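Local atomic coordinates of polyhedrin (Operophtera brumata cypovirus 19, PDB entry 5A99), a protein that packs into the microcrystalline polyhedra of an insect cypovirus, the occlusion bodies that probably shelter virus particles outside the host. Residues Tyr40-Ser45 against Met105-Ser110; Ile73-Tyr78 against Tyr219-Asp224. All coordinates share one frame; numbering follows the deposited sequence.

Interaction 1. Residues Tyr40-Ser45 against Met105-Ser110; sequences YMKDSS and MNEPVS
The Tyr40 ring has the carbonyl carbon of Ser110 at its edge, in plane, while the Ser110 hydroxyl comes in obliquely, OG 3.5 Å from Tyr40 CD2. Tyr40 OH reaches past the contact to Tyr240 and Gln112. Next to it the backbones pair: Tyr40 N donates to Ser110 O at 3.0 Å, and Val109 N gives Tyr40 O a short bond of 2.7 Å. Ser110 N adds a second, weak bond to that oxygen. Met41 is bent at chi2 and chi3 (-49° and -68°), which curls its end back over Pro108, Met41 SD 3.9 Å from Pro108 CB. Lys42 runs extended beyond CG, laying CG, CD and CE against Glu107 O, with CG 3.6 Å from Val109 CG2. Its NZ bonds Gly104 O and shares a water with Glu107 OE1, whose carboxylate is also held by His182 and Trp63. A second water accepts from Lys42 N and donates to the carbonyls of Met105 and Glu107, bridging the two segments where they share no direct backbone bond. Met41-Ser44 form a type I turn, and Val109 and Ser110 together facing Tyr40 make a classic beta bulge at the end of strand 33-40 and the start of strand 110-116, which pair antiparallel.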
ATOM      1  N   TYR A  40      12.332 -13.453 -14.242  1.00 10.24           N
ATOM      2  CA  TYR A  40      13.266 -14.537 -14.465  1.00 12.03           C
ATOM      3  C   TYR A  40      14.633 -14.107 -13.989  1.00 12.30           C
ATOM      4  O   TYR A  40      15.225 -13.161 -14.505  1.00 10.45           O
ATOM      5  CB  TYR A  40      13.269 -14.928 -15.939  1.00 10.98           C
ATOM      6  CG  TYR A  40      11.877 -15.240 -16.432  1.00 14.24           C
ATOM      7  CD1 TYR A  40      11.325 -16.510 -16.275  1.00 14.67           C
ATOM      8  CD2 TYR A  40      11.097 -14.253 -17.017  1.00 14.40           C
ATOM      9  CE1 TYR A  40      10.041 -16.787 -16.713  1.00 17.95           C
ATOM     10  CE2 TYR A  40       9.821 -14.520 -17.457  1.00 18.18           C
ATOM     11  CZ  TYR A  40       9.297 -15.786 -17.300  1.00 14.77           C
ATOM     12  OH  TYR A  40       8.023 -16.048 -17.734  1.00 14.44           O
ATOM     13  N   MET A  41      15.121 -14.812 -12.982  1.00 11.60           N
ATOM     14  CA  MET A  41      16.308 -14.387 -12.268  1.00 12.95           C
ATOM     15  C   MET A  41      17.565 -15.004 -12.893  1.00 10.72           C
ATOM     16  O   MET A  41      17.497 -15.828 -13.816  1.00 12.84           O
ATOM     17  CB  MET A  41      16.175 -14.742 -10.777  1.00  6.73           C
ATOM     18  CG  MET A  41      14.843 -14.308 -10.120  1.00 15.60           C
ATOM     19  SD  MET A  41      14.284 -12.598 -10.371  1.00 14.51           S
ATOM     20  CE  MET A  41      15.530 -11.729  -9.431  1.00 12.46           C
ATOM     21  N   LYS A  42      18.715 -14.590 -12.391  1.00  9.00           N
ATOM     22  CA  LYS A  42      19.994 -14.944 -12.992  1.00 15.90           C
ATOM     23  C   LYS A  42      20.362 -16.418 -12.753  1.00 14.32           C
ATOM     24  O   LYS A  42      21.224 -16.973 -13.439  1.00 11.85           O
ATOM     25  CB  LYS A  42      21.075 -13.987 -12.480  1.00 11.66           C
ATOM     26  CG  LYS A  42      20.843 -12.561 -12.958  1.00 12.71           C
ATOM     27  CD  LYS A  42      21.901 -11.561 -12.501  1.00 18.58           C
ATOM     28  CE  LYS A  42      21.769 -10.258 -13.296  1.00 12.04           C
ATOM     29  NZ  LYS A  42      22.759  -9.221 -12.948  1.00 24.07           N
ATOM     30  N   ASP A  43      19.678 -17.064 -11.812  1.00 14.26           N
ATOM     31  CA  ASP A  43      19.891 -18.497 -11.583  1.00 15.12           C
ATOM     32  C   ASP A  43      18.820 -19.346 -12.270  1.00 14.92           C
ATOM     33  O   ASP A  43      18.711 -20.561 -12.038  1.00 15.60           O
ATOM     34  CB  ASP A  43      19.956 -18.798 -10.080  1.00 10.68           C
ATOM     35  CG  ASP A  43      18.678 -18.422  -9.336  1.00 10.47           C
ATOM     36  OD1 ASP A  43      17.736 -17.861  -9.949  1.00  9.85           O
ATOM     37  OD2 ASP A  43      18.630 -18.668  -8.110  1.00 13.19           O
ATOM     38  N   SER A  44      18.035 -18.675 -13.110  1.00 13.03           N
ATOM     39  CA  SER A  44      16.894 -19.261 -13.817  1.00 12.19           C
ATOM     40  C   SER A  44      15.684 -19.550 -12.947  1.00 13.52           C
ATOM     41  O   SER A  44      14.677 -20.066 -13.444  1.00 11.46           O
ATOM     42  CB  SER A  44      17.290 -20.524 -14.584  1.00 13.94           C
ATOM     43  OG  SER A  44      18.089 -20.183 -15.694  1.00 17.68           O
ATOM     44  N   SER A  45      15.765 -19.210 -11.663  1.00 12.92           N
ATOM     45  CA  SER A  45      14.599 -19.301 -10.794  1.00 11.64           C
ATOM     46  C   SER A  45      13.609 -18.202 -11.184  1.00 11.88           C
ATOM     47  O   SER A  45      13.980 -17.224 -11.843  1.00 12.57           O
ATOM     48  CB  SER A  45      14.997 -19.210  -9.309  1.00 13.59           C
ATOM     49  OG  SER A  45      15.301 -17.883  -8.899  1.00 15.00           O
ATOM     50  N   MET A 105      23.692  -9.717  -8.569  1.00 16.43           N
ATOM     51  CA  MET A 105      23.266 -11.101  -8.702  1.00 11.63           C
ATOM     52  C   MET A 105      21.787 -11.219  -8.358  1.00 11.04           C
ATOM     53  O   MET A 105      21.113 -12.148  -8.798  1.00 13.22           O
ATOM     54  CB  MET A 105      24.078 -11.988  -7.766  1.00 14.89           C
ATOM     55  CG  MET A 105      25.530 -12.106  -8.140  1.00 12.22           C
ATOM     56  SD  MET A 105      25.751 -12.430  -9.905  1.00 11.21           S
ATOM     57  CE  MET A 105      27.500 -12.829  -9.932  1.00 10.87           C
ATOM     58  N   ASN A 106      21.286 -10.258  -7.585  1.00  9.13           N
ATOM     59  CA  ASN A 106      19.905 -10.292  -7.109  1.00 14.18           C
ATOM     60  C   ASN A 106      18.910  -9.760  -8.130  1.00 15.43           C
ATOM     61  O   ASN A 106      17.706  -9.851  -7.919  1.00 15.02           O
ATOM     62  CB  ASN A 106      19.767  -9.504  -5.787  1.00 10.52           C
ATOM     63  CG  ASN A 106      20.268  -8.058  -5.900  1.00 12.85           C
ATOM     64  OD1 ASN A 106      21.080  -7.734  -6.771  1.00 14.35           O
ATOM     65  ND2 ASN A 106      19.796  -7.191  -5.002  1.00 13.99           N
ATOM     66  N   GLU A 107      19.411  -9.202  -9.225  1.00 14.57           N
ATOM     67  CA  GLU A 107      18.555  -8.536 -10.208  1.00 17.92           C
ATOM     68  C   GLU A 107      18.024  -9.487 -11.278  1.00 13.30           C
ATOM     69  O   GLU A 107      18.716 -10.410 -11.692  1.00 14.49           O
ATOM     70  CB  GLU A 107      19.326  -7.408 -10.893  1.00 19.03           C
ATOM     71  CG  GLU A 107      19.759  -6.272  -9.966  1.00 14.65           C
ATOM     72  CD  GLU A 107      20.386  -5.134 -10.741  1.00 13.98           C
ATOM     73  OE1 GLU A 107      21.529  -5.294 -11.205  1.00 14.67           O
ATOM     74  OE2 GLU A 107      19.729  -4.089 -10.913  1.00 13.71           O
ATOM     75  N   PRO A 108      16.795  -9.235 -11.748  1.00 12.86           N
ATOM     76  CA  PRO A 108      16.129 -10.072 -12.749  1.00 14.30           C
ATOM     77  C   PRO A 108      16.748  -9.882 -14.130  1.00 15.05           C
ATOM     78  O   PRO A 108      17.238  -8.800 -14.463  1.00 17.38           O
ATOM     79  CB  PRO A 108      14.682  -9.558 -12.724  1.00 14.72           C
ATOM     80  CG  PRO A 108      14.810  -8.119 -12.325  1.00 16.24           C
ATOM     81  CD  PRO A 108      15.979  -8.066 -11.372  1.00 14.67           C
ATOM     82  N   VAL A 109      16.732 -10.944 -14.921  1.00 16.27           N
ATOM     83  CA  VAL A 109      17.236 -10.896 -16.280  1.00 12.33           C
ATOM     84  C   VAL A 109      16.173 -10.378 -17.237  1.00 14.08           C
ATOM     85  O   VAL A 109      16.457  -9.635 -18.178  1.00 11.41           O
ATOM     86  CB  VAL A 109      17.662 -12.306 -16.731  1.00 12.15           C
ATOM     87  CG1 VAL A 109      18.210 -12.270 -18.149  1.00 17.31           C
ATOM     88  CG2 VAL A 109      18.685 -12.864 -15.775  1.00 15.64           C
ATOM     89  N   SER A 110      14.932 -10.774 -16.990  1.00 13.61           N
ATOM     90  CA  SER A 110      13.858 -10.459 -17.907  1.00 12.76           C
ATOM     91  C   SER A 110      12.546 -10.672 -17.183  1.00 14.55           C
ATOM     92  O   SER A 110      12.524 -11.101 -16.016  1.00 11.43           O
ATOM     93  CB  SER A 110      13.929 -11.343 -19.153  1.00 12.54           C
ATOM     94  OG  SER A 110      13.613 -12.687 -18.818  1.00 19.36           O
TER
HETATM   95  O   HOH W   1      18.982 -12.690 -10.163  1.00  7.71           O
HETATM   96  O   HOH W   2      21.298  -6.723 -13.883  1.00 23.07           O

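Interaction 2. Residues Ile73-Tyr78 against Tyr219-Asp224; sequences INDEKY and YAHYDD
Ile73 lies across Tyr219 and His221 with both of its branches in use. Ile73 CG1 sits 4.0 Å from Tyr219 CB and meets the ring obliquely at CD2, while Ile73 CD1 rests beside the same CB. The other branch, Ile73 CG2, is anti to the backbone N (the CG1 torsion, chi1, is -55°) and comes to 3.8 Å from His221 CB. One isoleucine thus spans two side chains two residues apart, which a beta strand turns to the same side; Ala220 between them points away. That strand, 218-222, is outermost within this chain in the six-stranded antiparallel sheet, paired with 46-53, and the loop 73-78 that leads to helix 81-92 covers it by side-chain packing, with no hydrogen bond between the two segments. His221 has CG anti to its own N (chi1 -172°), swinging the imidazole out toward the acids. The Asp75 carboxylate lies at the ring edge, though its close approach to His221 CD2 is doubtful, and Glu76 OE2 also lies near the ring plane, 4.4 Å from His221 NE2. The imidazole's polar hold is elsewhere: ND1 is bonded to Leu46 O, which helps fix its rotation. Tyr219 OH likewise bonds Gln65 O. Arg85 of the second subunit packs on His221 and forms long, weak ion pairs with Asp75 and Glu76, so an intersubunit boundary runs beside this contact.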
ATOM      1  N   ILE A  73      10.529 -12.066  -0.125  1.00 14.35           N
ATOM      2  CA  ILE A  73      11.186 -13.356  -0.388  1.00 14.43           C
ATOM      3  C   ILE A  73      12.676 -13.249  -0.071  1.00 14.69           C
ATOM      4  O   ILE A  73      13.498 -12.897  -0.928  1.00 13.67           O
ATOM      5  CB  ILE A  73      11.020 -13.802  -1.863  1.00 15.56           C
ATOM      6  CG1 ILE A  73       9.541 -13.837  -2.252  1.00 14.93           C
ATOM      7  CG2 ILE A  73      11.665 -15.168  -2.098  1.00 14.74           C
ATOM      8  CD1 ILE A  73       8.746 -14.961  -1.595  1.00 16.69           C
ATOM      9  N   ASN A  74      13.010 -13.554   1.175  1.00 14.18           N
ATOM     10  CA  ASN A  74      14.369 -13.426   1.683  1.00 15.43           C
ATOM     11  C   ASN A  74      14.995 -14.814   1.879  1.00 15.48           C
ATOM     12  O   ASN A  74      15.335 -15.200   2.997  1.00 20.04           O
ATOM     13  CB  ASN A  74      14.324 -12.656   3.003  1.00 15.02           C
ATOM     14  CG  ASN A  74      15.640 -12.001   3.347  1.00 26.62           C
ATOM     15  OD1 ASN A  74      16.447 -11.686   2.469  1.00 20.29           O
ATOM     16  ND2 ASN A  74      15.868 -11.788   4.639  1.00 32.39           N
ATOM     17  N   ASP A  75      15.129 -15.566   0.789  1.00 11.54           N
ATOM     18  CA  ASP A  75      15.577 -16.955   0.880  1.00 15.20           C
ATOM     19  C   ASP A  75      16.943 -17.197   0.230  1.00 16.43           C
ATOM     20  O   ASP A  75      17.363 -18.341   0.077  1.00 18.56           O
ATOM     21  CB  ASP A  75      14.523 -17.915   0.304  1.00 16.28           C
ATOM     22  CG  ASP A  75      14.106 -17.560  -1.113  1.00 17.20           C
ATOM     23  OD1 ASP A  75      14.916 -16.945  -1.845  1.00 16.19           O
ATOM     24  OD2 ASP A  75      12.965 -17.909  -1.499  1.00 20.01           O
ATOM     25  N   GLU A  76      17.626 -16.120  -0.152  1.00 13.63           N
ATOM     26  CA  GLU A  76      19.011 -16.202  -0.601  1.00 17.72           C
ATOM     27  C   GLU A  76      19.838 -15.107   0.097  1.00 15.29           C
ATOM     28  O   GLU A  76      19.279 -14.174   0.693  1.00 13.40           O
ATOM     29  CB  GLU A  76      19.098 -16.041  -2.124  1.00 14.26           C
ATOM     30  CG  GLU A  76      18.238 -17.031  -2.951  1.00 16.19           C
ATOM     31  CD  GLU A  76      18.883 -18.410  -3.123  1.00 14.50           C
ATOM     32  OE1 GLU A  76      19.977 -18.637  -2.562  1.00 22.26           O
ATOM     33  OE2 GLU A  76      18.298 -19.268  -3.820  1.00 16.26           O
ATOM     34  N   LYS A  77      21.162 -15.239   0.060  1.00 15.72           N
ATOM     35  CA  LYS A  77      22.055 -14.150   0.469  1.00 18.13           C
ATOM     36  C   LYS A  77      23.263 -14.061  -0.455  1.00 17.22           C
ATOM     37  O   LYS A  77      24.066 -14.992  -0.531  1.00 22.25           O
ATOM     38  CB  LYS A  77      22.532 -14.316   1.913  1.00 19.83           C
ATOM     39  CG  LYS A  77      23.382 -13.142   2.399  1.00 26.31           C
ATOM     40  CD  LYS A  77      23.586 -13.156   3.915  1.00 28.44           C
ATOM     41  CE  LYS A  77      24.369 -11.930   4.397  1.00 38.51           C
ATOM     42  NZ  LYS A  77      25.785 -11.899   3.910  1.00 50.49           N
ATOM     43  N   TYR A  78      23.389 -12.927  -1.145  1.00 17.51           N
ATOM     44  CA  TYR A  78      24.491 -12.696  -2.080  1.00 19.64           C
ATOM     45  C   TYR A  78      25.388 -11.533  -1.646  1.00 16.88           C
ATOM     46  O   TYR A  78      26.536 -11.452  -2.071  1.00 13.01           O
ATOM     47  CB  TYR A  78      23.942 -12.411  -3.487  1.00 15.64           C
ATOM     48  CG  TYR A  78      22.997 -13.476  -3.998  1.00 12.96           C
ATOM     49  CD1 TYR A  78      23.300 -14.822  -3.850  1.00 16.53           C
ATOM     50  CD2 TYR A  78      21.797 -13.137  -4.611  1.00 15.88           C
ATOM     51  CE1 TYR A  78      22.446 -15.800  -4.304  1.00 15.91           C
ATOM     52  CE2 TYR A  78      20.929 -14.115  -5.068  1.00 17.80           C
ATOM     53  CZ  TYR A  78      21.261 -15.448  -4.906  1.00 16.31           C
ATOM     54  OH  TYR A  78      20.405 -16.439  -5.341  1.00 11.93           O
ATOM     55  N   TYR A 219       3.497 -13.126  -3.490  1.00 14.11           N
ATOM     56  CA  TYR A 219       4.884 -13.334  -3.904  1.00 16.45           C
ATOM     57  C   TYR A 219       5.222 -14.815  -3.828  1.00  9.93           C
ATOM     58  O   TYR A 219       4.946 -15.463  -2.820  1.00 11.37           O
ATOM     59  CB  TYR A 219       5.829 -12.566  -2.975  1.00 17.63           C
ATOM     60  CG  TYR A 219       6.164 -11.143  -3.385  1.00 11.35           C
ATOM     61  CD1 TYR A 219       5.228 -10.125  -3.279  1.00 17.19           C
ATOM     62  CD2 TYR A 219       7.437 -10.816  -3.837  1.00 16.82           C
ATOM     63  CE1 TYR A 219       5.542  -8.814  -3.638  1.00 17.70           C
ATOM     64  CE2 TYR A 219       7.762  -9.514  -4.202  1.00 16.42           C
ATOM     65  CZ  TYR A 219       6.813  -8.515  -4.100  1.00 15.44           C
ATOM     66  OH  TYR A 219       7.146  -7.221  -4.462  1.00 18.98           O
ATOM     67  N   ALA A 220       5.837 -15.349  -4.875  1.00 10.77           N
ATOM     68  CA  ALA A 220       6.229 -16.761  -4.914  1.00 12.46           C
ATOM     69  C   ALA A 220       7.588 -16.921  -5.570  1.00  8.82           C
ATOM     70  O   ALA A 220       7.936 -16.169  -6.475  1.00 12.70           O
ATOM     71  CB  ALA A 220       5.199 -17.594  -5.665  1.00 14.62           C
ATOM     72  N   HIS A 221       8.334 -17.924  -5.117  1.00 12.30           N
ATOM     73  CA  HIS A 221       9.657 -18.236  -5.644  1.00 12.16           C
ATOM     74  C   HIS A 221       9.689 -19.699  -6.098  1.00 11.67           C
ATOM     75  O   HIS A 221       9.411 -20.612  -5.312  1.00 11.47           O
ATOM     76  CB  HIS A 221      10.707 -17.964  -4.559  1.00 17.69           C
ATOM     77  CG  HIS A 221      12.126 -18.067  -5.034  1.00 13.49           C
ATOM     78  ND1 HIS A 221      12.470 -18.095  -6.365  1.00 17.94           N
ATOM     79  CD2 HIS A 221      13.287 -18.138  -4.340  1.00 14.44           C
ATOM     80  CE1 HIS A 221      13.785 -18.192  -6.474  1.00 12.02           C
ATOM     81  NE2 HIS A 221      14.303 -18.218  -5.261  1.00 20.54           N
ATOM     82  N   TYR A 222      10.004 -19.913  -7.373  1.00  9.80           N
ATOM     83  CA  TYR A 222      10.039 -21.262  -7.951  1.00 13.61           C
ATOM     84  C   TYR A 222      11.423 -21.605  -8.507  1.00 15.69           C
ATOM     85  O   TYR A 222      12.105 -20.756  -9.098  1.00 10.39           O
ATOM     86  CB  TYR A 222       8.957 -21.432  -9.034  1.00 10.93           C
ATOM     87  CG  TYR A 222       7.587 -21.666  -8.442  1.00 12.32           C
ATOM     88  CD1 TYR A 222       7.223 -22.925  -7.961  1.00 15.96           C
ATOM     89  CD2 TYR A 222       6.674 -20.623  -8.310  1.00 12.90           C
ATOM     90  CE1 TYR A 222       5.981 -23.145  -7.385  1.00 12.37           C
ATOM     91  CE2 TYR A 222       5.416 -20.836  -7.730  1.00 11.19           C
ATOM     92  CZ  TYR A 222       5.081 -22.100  -7.274  1.00 13.26           C
ATOM     93  OH  TYR A 222       3.845 -22.336  -6.704  1.00  9.48           O
ATOM     94  N   ASP A 223      11.820 -22.861  -8.295  1.00 16.83           N
ATOM     95  CA  ASP A 223      13.119 -23.395  -8.730  1.00 15.56           C
ATOM     96  C   ASP A 223      13.484 -22.964 -10.163  1.00  9.60           C
ATOM     97  O   ASP A 223      14.589 -22.455 -10.416  1.00 11.03           O
ATOM     98  CB  ASP A 223      13.093 -24.929  -8.650  1.00 13.39           C
ATOM     99  CG  ASP A 223      13.022 -25.454  -7.226  1.00 13.45           C
ATOM    100  OD1 ASP A 223      12.837 -24.656  -6.281  1.00 16.91           O
ATOM    101  OD2 ASP A 223      13.148 -26.689  -7.054  1.00 12.77           O
ATOM    102  N   ASP A 224      12.564 -23.211 -11.092  1.00 10.39           N
ATOM    103  CA  ASP A 224      12.665 -22.713 -12.465  1.00 11.67           C
ATOM    104  C   ASP A 224      11.279 -22.703 -13.087  1.00 10.92           C
ATOM    105  O   ASP A 224      10.288 -22.968 -12.410  1.00 11.28           O
ATOM    106  CB  ASP A 224      13.649 -23.526 -13.316  1.00  9.63           C
ATOM    107  CG  ASP A 224      13.134 -24.928 -13.672  1.00 13.29           C
ATOM    108  OD1 ASP A 224      11.936 -25.240 -13.477  1.00 12.46           O
ATOM    109  OD2 ASP A 224      13.955 -25.729 -14.173  1.00 15.79           O
TER

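How the interactions relate
Interactions 1 and 2 lie on the same side of the chain's centre, their centres about 10 Å apart, and they touch through packing of Ser45 on Tyr222 and Asp223. Both involve the six-stranded sheet: interaction 1 joins its inner strands 33-40 and 110-116 at their ends, whereas interaction 2 covers strand 218-222, outermost within this chain, with a loop. The first is partly buried and depends on backbone bonds and bridging waters, with no other chain of the assembly touching it. The second is buried, made of apolar and imidazole packing, and borders the second subunit. His221 ties them further by bonding the backbone oxygen of Leu46, the residue just after segment 40-45.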